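Local coordinates for glycosyl hydrolases family 2, sugar binding domain protein (Bacteroides uniformis str. 3978 T3 ii, PDB 6D1P) that is a beta-glucuronidase of glycosyl hydrolase family 2 from a gut bacterium and probably hydrolyses O-glycosidic bonds, removing glucuronic acid from its substrates, at residues K28-E33 and L341-M346; N185-L190 and V600-T605. All coordinates share one frame; numbering follows the deposited sequence.

Contact 1: K28-E33 and L341-M346; sequences KQRLTE and LTEEMM
Arg30 and Glu343 form an interdomain salt bridge, tying an edge strand of the sugar-binding domain to the first turn of a TIM-barrel helix. The bridge is forked onto a single oxygen: Arg30 NH2 donates to Glu343 OE1 at 2.8 Å (N-H...O 150°), and Arg30 NH1 adds a weak bond to the same Glu343 OE1 at 3.2 Å. OE1 meets the edge of the guanidinium close to its plane, whereas NH2 comes to the anti side of OE1, tilted out of the carboxylate plane, which is turned 70° from that of the guanidinium. The backbones are far apart, Arg30 CA and Glu343 CA being 11.5 Å from each other, and two extended side chains cover the distance; Glu343 CG stands anti to the backbone N (chi1 163°), directing the carboxylate off the helix start. With an alanine here both N-H donors to OE1 are gone, and the Glu343 carboxylate would probably be left without its charge mate and freer to turn. Tyr193 serves both partners, through a cation-pi contact with Arg30 and a hydrogen bond from Glu343 N to its hydroxyl, and both side chains touch Ile371 of helix 370-379. Behind Glu343, Thr342 is the N-cap of helix 343-356. Its capping box with Met345 is lopsided: Met345 N reaches Thr342 OG1 at 3.2 Å, while Thr342 N makes a weak bond to Met345 SD at 3.7 Å.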
ATOM      1  N   LYS A  28      -9.450 -10.499  33.497  1.00 52.91           N
ATOM      2  CA  LYS A  28      -8.872  -9.657  32.450  1.00 44.02           C
ATOM      3  C   LYS A  28      -9.927  -9.302  31.407  1.00 44.57           C
ATOM      4  O   LYS A  28     -10.890 -10.049  31.212  1.00 47.03           O
ATOM      5  CB  LYS A  28      -7.670 -10.348  31.791  1.00 42.67           C
ATOM      6  CG  LYS A  28      -7.735 -11.860  31.801  1.00 51.84           C
ATOM      7  CD  LYS A  28      -6.407 -12.473  31.369  1.00 43.98           C
ATOM      8  CE  LYS A  28      -5.282 -12.125  32.326  1.00 44.65           C
ATOM      9  NZ  LYS A  28      -4.002 -12.822  31.955  1.00 40.03           N
ATOM     10  N   GLN A  29      -9.730  -8.159  30.726  1.00 39.01           N
ATOM     11  CA  GLN A  29     -10.686  -7.646  29.743  1.00 37.27           C
ATOM     12  C   GLN A  29     -10.041  -7.587  28.354  1.00 38.92           C
ATOM     13  O   GLN A  29      -8.973  -6.985  28.181  1.00 36.25           O
ATOM     14  CB  GLN A  29     -11.224  -6.264  30.148  1.00 44.62           C
ATOM     15  CG  GLN A  29     -12.209  -5.693  29.108  1.00 49.02           C
ATOM     16  CD  GLN A  29     -12.618  -4.247  29.408  1.00 68.14           C
ATOM     17  OE1 GLN A  29     -12.556  -3.816  30.566  1.00 72.34           O
ATOM     18  NE2 GLN A  29     -13.022  -3.494  28.374  1.00 66.46           N
ATOM     19  N   ARG A  30     -10.693  -8.210  27.372  1.00 28.27           N
ATOM     20  CA  ARG A  30     -10.303  -8.104  25.977  1.00 29.43           C
ATOM     21  C   ARG A  30     -10.746  -6.750  25.432  1.00 35.69           C
ATOM     22  O   ARG A  30     -11.931  -6.395  25.503  1.00 30.33           O
ATOM     23  CB  ARG A  30     -10.935  -9.222  25.155  1.00 35.92           C
ATOM     24  CG  ARG A  30     -10.377 -10.572  25.419  1.00 33.12           C
ATOM     25  CD  ARG A  30     -11.083 -11.586  24.578  1.00 29.58           C
ATOM     26  NE  ARG A  30     -10.489 -12.901  24.764  1.00 34.75           N
ATOM     27  CZ  ARG A  30     -11.018 -14.027  24.301  1.00 38.25           C
ATOM     28  NH1 ARG A  30     -12.166 -14.003  23.623  1.00 33.28           N
ATOM     29  NH2 ARG A  30     -10.399 -15.181  24.525  1.00 39.68           N
ATOM     30  N   LEU A  31      -9.789  -6.006  24.883  1.00 30.74           N
ATOM     31  CA  LEU A  31     -10.041  -4.739  24.214  1.00 27.75           C
ATOM     32  C   LEU A  31     -10.282  -5.036  22.742  1.00 30.58           C
ATOM     33  O   LEU A  31      -9.353  -5.094  21.943  1.00 30.71           O
ATOM     34  CB  LEU A  31      -8.856  -3.803  24.407  1.00 27.02           C
ATOM     35  CG  LEU A  31      -8.385  -3.675  25.858  1.00 30.97           C
ATOM     36  CD1 LEU A  31      -7.156  -2.830  25.940  1.00 29.21           C
ATOM     37  CD2 LEU A  31      -9.488  -3.076  26.724  1.00 36.27           C
ATOM     38  N   THR A  32     -11.539  -5.235  22.364  1.00 30.25           N
ATOM     39  CA  THR A  32     -11.833  -5.468  20.958  1.00 31.44           C
ATOM     40  C   THR A  32     -12.469  -4.273  20.248  1.00 34.49           C
ATOM     41  O   THR A  32     -12.334  -4.169  19.023  1.00 36.14           O
ATOM     42  CB  THR A  32     -12.734  -6.705  20.794  1.00 33.53           C
ATOM     43  OG1 THR A  32     -14.054  -6.439  21.278  1.00 37.39           O
ATOM     44  CG2 THR A  32     -12.160  -7.900  21.558  1.00 29.01           C
ATOM     45  N   GLU A  33     -13.113  -3.347  20.960  1.00 35.06           N
ATOM     46  CA  GLU A  33     -13.951  -2.342  20.312  1.00 37.05           C
ATOM     47  C   GLU A  33     -13.285  -0.968  20.245  1.00 32.23           C
ATOM     48  O   GLU A  33     -12.441  -0.616  21.069  1.00 31.64           O
ATOM     49  CB  GLU A  33     -15.293  -2.187  21.032  1.00 36.29           C
ATOM     50  CG  GLU A  33     -15.945  -3.462  21.458  1.00 39.74           C
ATOM     51  CD  GLU A  33     -16.407  -4.258  20.288  1.00 45.86           C
ATOM     52  OE1 GLU A  33     -17.033  -3.656  19.393  1.00 50.57           O
ATOM     53  OE2 GLU A  33     -16.135  -5.485  20.256  1.00 54.70           O
ATOM     54  N   LEU A 341      -7.661 -14.468  13.764  1.00 22.16           N
ATOM     55  CA  LEU A 341      -8.663 -15.444  14.143  1.00 21.94           C
ATOM     56  C   LEU A 341      -9.232 -15.091  15.503  1.00 24.97           C
ATOM     57  O   LEU A 341      -8.495 -14.710  16.419  1.00 25.63           O
ATOM     58  CB  LEU A 341      -8.068 -16.854  14.176  1.00 24.10           C
ATOM     59  CG  LEU A 341      -7.856 -17.523  12.815  1.00 26.40           C
ATOM     60  CD1 LEU A 341      -6.782 -16.814  12.001  1.00 21.70           C
ATOM     61  CD2 LEU A 341      -7.544 -19.029  12.969  1.00 20.13           C
ATOM     62  N   THR A 342     -10.552 -15.201  15.617  1.00 24.51           N
ATOM     63  CA  THR A 342     -11.256 -15.106  16.884  1.00 27.28           C
ATOM     64  C   THR A 342     -11.203 -16.447  17.624  1.00 30.22           C
ATOM     65  O   THR A 342     -10.911 -17.499  17.045  1.00 27.44           O
ATOM     66  CB  THR A 342     -12.711 -14.697  16.656  1.00 34.32           C
ATOM     67  OG1 THR A 342     -13.391 -15.727  15.914  1.00 32.96           O
ATOM     68  CG2 THR A 342     -12.780 -13.366  15.881  1.00 27.11           C
ATOM     69  N   GLU A 343     -11.471 -16.391  18.934  1.00 31.38           N
ATOM     70  CA  GLU A 343     -11.545 -17.616  19.719  1.00 33.05           C
ATOM     71  C   GLU A 343     -12.570 -18.578  19.138  1.00 33.98           C
ATOM     72  O   GLU A 343     -12.310 -19.782  19.024  1.00 31.32           O
ATOM     73  CB  GLU A 343     -11.884 -17.298  21.173  1.00 32.85           C
ATOM     74  CG  GLU A 343     -12.364 -18.519  21.934  1.00 29.64           C
ATOM     75  CD  GLU A 343     -12.520 -18.285  23.430  1.00 39.48           C
ATOM     76  OE1 GLU A 343     -12.272 -17.148  23.896  1.00 39.64           O
ATOM     77  OE2 GLU A 343     -12.885 -19.253  24.143  1.00 48.69           O
ATOM     78  N   GLU A 344     -13.737 -18.063  18.752  1.00 32.63           N
ATOM     79  CA  GLU A 344     -14.762 -18.921  18.170  1.00 35.31           C
ATOM     80  C   GLU A 344     -14.248 -19.622  16.920  1.00 32.16           C
ATOM     81  O   GLU A 344     -14.513 -20.811  16.717  1.00 31.85           O
ATOM     82  CB  GLU A 344     -16.024 -18.103  17.861  1.00 36.32           C
ATOM     83  CG  GLU A 344     -17.310 -18.945  17.731  1.00 45.08           C
ATOM     84  CD  GLU A 344     -17.337 -20.168  18.685  1.00 56.35           C
ATOM     85  OE1 GLU A 344     -17.401 -21.328  18.183  1.00 52.45           O
ATOM     86  OE2 GLU A 344     -17.278 -19.976  19.933  1.00 53.62           O
ATOM     87  N   MET A 345     -13.511 -18.905  16.070  1.00 29.72           N
ATOM     88  CA  MET A 345     -12.955 -19.547  14.886  1.00 31.77           C
ATOM     89  C   MET A 345     -12.007 -20.683  15.259  1.00 27.52           C
ATOM     90  O   MET A 345     -12.005 -21.738  14.615  1.00 26.07           O
ATOM     91  CB  MET A 345     -12.244 -18.516  14.021  1.00 25.79           C
ATOM     92  CG  MET A 345     -13.215 -17.634  13.280  1.00 29.79           C
ATOM     93  SD  MET A 345     -12.416 -16.174  12.617  1.00 30.51           S
ATOM     94  CE  MET A 345     -11.494 -16.887  11.262  1.00 27.76           C
ATOM     95  N   MET A 346     -11.201 -20.485  16.297  1.00 26.52           N
ATOM     96  CA  MET A 346     -10.257 -21.518  16.701  1.00 29.31           C
ATOM     97  C   MET A 346     -10.975 -22.745  17.261  1.00 29.66           C
ATOM     98  O   MET A 346     -10.575 -23.881  16.972  1.00 29.25           O
ATOM     99  CB  MET A 346      -9.262 -20.946  17.710  1.00 29.44           C
ATOM    100  CG  MET A 346      -8.466 -19.749  17.183  1.00 23.36           C
ATOM    101  SD  MET A 346      -7.214 -19.218  18.386  1.00 28.27           S
ATOM    102  CE  MET A 346      -7.369 -17.422  18.291  1.00 21.20           C
TER

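Contact 2: N185-L190 and V600-T605; sequences NLYGGL and VQRDGT
Tyr187 OH and Arg602 NH2 converge on one oxygen, Asp333 OD1, the first by a hydrogen bond, the second by a salt bridge. Their grip on Asp333, a sodium ligand with Asp580, is consistent with a second-shell role in orienting that carboxylate. Between themselves, Tyr187 OH and Arg602 NH2 stand 3.3 Å apart, with the hydroxyl at the guanidinium edge, near its plane. The side chains come from opposite directions; ring and guanidinium planes are 24° apart, but it is the hydroxyl that makes the approach, and no ring atom lies over the guanidinium. Arg602 spans the distance because its chain is extended from CG to NE, with CG anti to the backbone N (chi1 -168°); its NH1 is fixed separately by Gln766 O. Asn185 CB lies over one face of the Tyr187 ring, 3.7 Å above its plane and offset toward the rim. Arg602 projects from a type I turn running from Gln601 to Gly604, closed by Gly604 N to Gln601 O at 2.8 Å and bracketed by a second backbone bond, Gln601 N to Thr605 O at 2.6 Å. Asp603 OD1 accepts from Thr605 N at 2.8 Å, an Asx turn, and also from Thr605 OG1, both donors reaching it from the same face. The contact is buried where a loop of the sugar-binding domain meets a loop of the TIM-barrel domain: Tyr187 comes from the loop between strands 162-169 and 194-199, Arg602 from the loop leading from strand 594-595 to helix 609-617, and both side chains touch Ser582 of strand 581-582.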
ATOM      1  N   ASN A 185       3.134 -16.210   5.413  1.00 21.10           N
ATOM      2  CA  ASN A 185       3.251 -14.756   5.558  1.00 19.50           C
ATOM      3  C   ASN A 185       3.752 -14.421   6.953  1.00 20.06           C
ATOM      4  O   ASN A 185       3.354 -15.066   7.928  1.00 20.51           O
ATOM      5  CB  ASN A 185       1.921 -14.038   5.329  1.00 17.86           C
ATOM      6  CG  ASN A 185       1.349 -14.269   3.939  1.00 19.52           C
ATOM      7  OD1 ASN A 185       0.344 -14.980   3.778  1.00 21.11           O
ATOM      8  ND2 ASN A 185       1.957 -13.646   2.935  1.00 16.32           N
ATOM      9  N   LEU A 186       4.649 -13.429   7.036  1.00 19.68           N
ATOM     10  CA  LEU A 186       4.999 -12.767   8.295  1.00 17.83           C
ATOM     11  C   LEU A 186       3.966 -11.667   8.489  1.00 22.75           C
ATOM     12  O   LEU A 186       4.161 -10.513   8.087  1.00 20.10           O
ATOM     13  CB  LEU A 186       6.418 -12.209   8.274  1.00 16.62           C
ATOM     14  CG  LEU A 186       7.624 -13.114   8.590  1.00 20.38           C
ATOM     15  CD1 LEU A 186       7.651 -14.384   7.744  1.00 19.95           C
ATOM     16  CD2 LEU A 186       8.951 -12.342   8.427  1.00 17.30           C
ATOM     17  N   TYR A 187       2.857 -12.042   9.123  1.00 18.02           N
ATOM     18  CA  TYR A 187       1.694 -11.180   9.245  1.00 20.68           C
ATOM     19  C   TYR A 187       1.975  -9.968  10.132  1.00 18.83           C
ATOM     20  O   TYR A 187       2.796 -10.011  11.043  1.00 18.06           O
ATOM     21  CB  TYR A 187       0.525 -11.985   9.814  1.00 19.87           C
ATOM     22  CG  TYR A 187      -0.217 -12.811   8.794  1.00 19.14           C
ATOM     23  CD1 TYR A 187      -0.695 -12.227   7.628  1.00 20.45           C
ATOM     24  CD2 TYR A 187      -0.435 -14.176   8.989  1.00 20.60           C
ATOM     25  CE1 TYR A 187      -1.392 -12.965   6.689  1.00 20.67           C
ATOM     26  CE2 TYR A 187      -1.139 -14.939   8.048  1.00 19.55           C
ATOM     27  CZ  TYR A 187      -1.608 -14.317   6.892  1.00 22.23           C
ATOM     28  OH  TYR A 187      -2.312 -15.024   5.934  1.00 21.51           O
ATOM     29  N   GLY A 188       1.256  -8.882   9.868  1.00 24.18           N
ATOM     30  CA  GLY A 188       1.375  -7.666  10.655  1.00 20.95           C
ATOM     31  C   GLY A 188       0.088  -7.350  11.398  1.00 23.59           C
ATOM     32  O   GLY A 188      -1.009  -7.690  10.947  1.00 19.61           O
ATOM     33  N   GLY A 189       0.235  -6.696  12.555  1.00 25.43           N
ATOM     34  CA  GLY A 189      -0.873  -6.098  13.276  1.00 23.43           C
ATOM     35  C   GLY A 189      -1.168  -6.804  14.592  1.00 26.20           C
ATOM     36  O   GLY A 189      -0.457  -7.713  15.024  1.00 24.58           O
ATOM     37  N   LEU A 190      -2.254  -6.355  15.232  1.00 25.94           N
ATOM     38  CA  LEU A 190      -2.702  -6.882  16.525  1.00 26.55           C
ATOM     39  C   LEU A 190      -3.676  -8.029  16.267  1.00 25.95           C
ATOM     40  O   LEU A 190      -4.886  -7.959  16.499  1.00 22.10           O
ATOM     41  CB  LEU A 190      -3.322  -5.771  17.367  1.00 25.19           C
ATOM     42  CG  LEU A 190      -2.353  -4.611  17.662  1.00 25.13           C
ATOM     43  CD1 LEU A 190      -3.090  -3.373  18.135  1.00 22.85           C
ATOM     44  CD2 LEU A 190      -1.276  -5.027  18.681  1.00 22.76           C
ATOM     45  N   VAL A 600      -8.804 -29.285   3.913  1.00 25.85           N
ATOM     46  CA  VAL A 600      -9.959 -28.398   3.906  1.00 22.72           C
ATOM     47  C   VAL A 600      -9.497 -27.065   3.343  1.00 24.29           C
ATOM     48  O   VAL A 600      -8.320 -26.696   3.452  1.00 20.80           O
ATOM     49  CB  VAL A 600     -10.595 -28.184   5.308  1.00 21.85           C
ATOM     50  CG1 VAL A 600     -10.872 -29.515   6.030  1.00 21.81           C
ATOM     51  CG2 VAL A 600      -9.730 -27.290   6.159  1.00 18.65           C
ATOM     52  N   GLN A 601     -10.445 -26.337   2.750  1.00 23.63           N
ATOM     53  CA  GLN A 601     -10.168 -25.050   2.126  1.00 22.55           C
ATOM     54  C   GLN A 601      -9.832 -24.013   3.188  1.00 21.25           C
ATOM     55  O   GLN A 601     -10.016 -24.230   4.390  1.00 21.61           O
ATOM     56  CB  GLN A 601     -11.372 -24.580   1.308  1.00 20.48           C
ATOM     57  CG  GLN A 601     -11.590 -25.360   0.046  1.00 18.59           C
ATOM     58  CD  GLN A 601     -12.678 -24.764  -0.802  1.00 24.14           C
ATOM     59  OE1 GLN A 601     -12.709 -23.538  -1.038  1.00 25.06           O
ATOM     60  NE2 GLN A 601     -13.597 -25.615  -1.265  1.00 18.83           N
ATOM     61  N   ARG A 602      -9.381 -22.849   2.727  1.00 20.45           N
ATOM     62  CA  ARG A 602      -8.915 -21.827   3.654  1.00 20.60           C
ATOM     63  C   ARG A 602     -10.035 -21.285   4.538  1.00 23.86           C
ATOM     64  O   ARG A 602      -9.745 -20.743   5.612  1.00 21.54           O
ATOM     65  CB  ARG A 602      -8.240 -20.701   2.877  1.00 20.46           C
ATOM     66  CG  ARG A 602      -7.464 -19.727   3.734  1.00 22.01           C
ATOM     67  CD  ARG A 602      -6.518 -18.897   2.890  1.00 20.13           C
ATOM     68  NE  ARG A 602      -5.761 -17.999   3.731  1.00 19.13           N
ATOM     69  CZ  ARG A 602      -5.914 -16.680   3.753  1.00 22.31           C
ATOM     70  NH1 ARG A 602      -6.789 -16.074   2.950  1.00 17.87           N
ATOM     71  NH2 ARG A 602      -5.172 -15.963   4.575  1.00 22.15           N
ATOM     72  N   ASP A 603     -11.306 -21.457   4.142  1.00 20.72           N
ATOM     73  CA  ASP A 603     -12.421 -21.077   5.004  1.00 22.09           C
ATOM     74  C   ASP A 603     -12.926 -22.237   5.856  1.00 27.44           C
ATOM     75  O   ASP A 603     -13.945 -22.090   6.542  1.00 27.72           O
ATOM     76  CB  ASP A 603     -13.576 -20.478   4.174  1.00 21.30           C
ATOM     77  CG  ASP A 603     -14.245 -21.499   3.232  1.00 28.58           C
ATOM     78  OD1 ASP A 603     -13.825 -22.670   3.208  1.00 25.33           O
ATOM     79  OD2 ASP A 603     -15.205 -21.120   2.504  1.00 30.95           O
ATOM     80  N   GLY A 604     -12.248 -23.384   5.820  1.00 24.45           N
ATOM     81  CA  GLY A 604     -12.685 -24.545   6.562  1.00 24.72           C
ATOM     82  C   GLY A 604     -13.601 -25.476   5.806  1.00 23.90           C
ATOM     83  O   GLY A 604     -14.010 -26.495   6.364  1.00 32.70           O
ATOM     84  N   THR A 605     -13.942 -25.168   4.569  1.00 25.23           N
ATOM     85  CA  THR A 605     -14.763 -26.078   3.786  1.00 22.71           C
ATOM     86  C   THR A 605     -13.964 -27.346   3.524  1.00 25.29           C
ATOM     87  O   THR A 605     -12.871 -27.266   2.950  1.00 23.26           O
ATOM     88  CB  THR A 605     -15.200 -25.449   2.464  1.00 25.33           C
ATOM     89  OG1 THR A 605     -15.801 -24.158   2.702  1.00 22.51           O
ATOM     90  CG2 THR A 605     -16.192 -26.363   1.758  1.00 19.21           C
TER

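Overall arrangement
Along the chain the segments alternate, 28-33, 185-190, 341-346, 600-605, so contacts 1 and 2 cross. Their centres lie about 16 Å apart and their nearest atoms about 7 Å, without touching. Each joins the sugar-binding domain to the TIM barrel: contact 1 by a salt bridge near the surface, contact 2 by a buried approach of two side chains that share an aspartate, its centre about 8 Å from the centre of the chain. Strand 194-199, which pairs with strand 28-30, follows the loop holding 185-190. Helix 343-356 begins in contact 1, and its Gln352 hydrogen-bonds Gly604 O of contact 2. Residues more than 300 positions apart thus join the two domains at two separate points, which probably helps to set their relative placement.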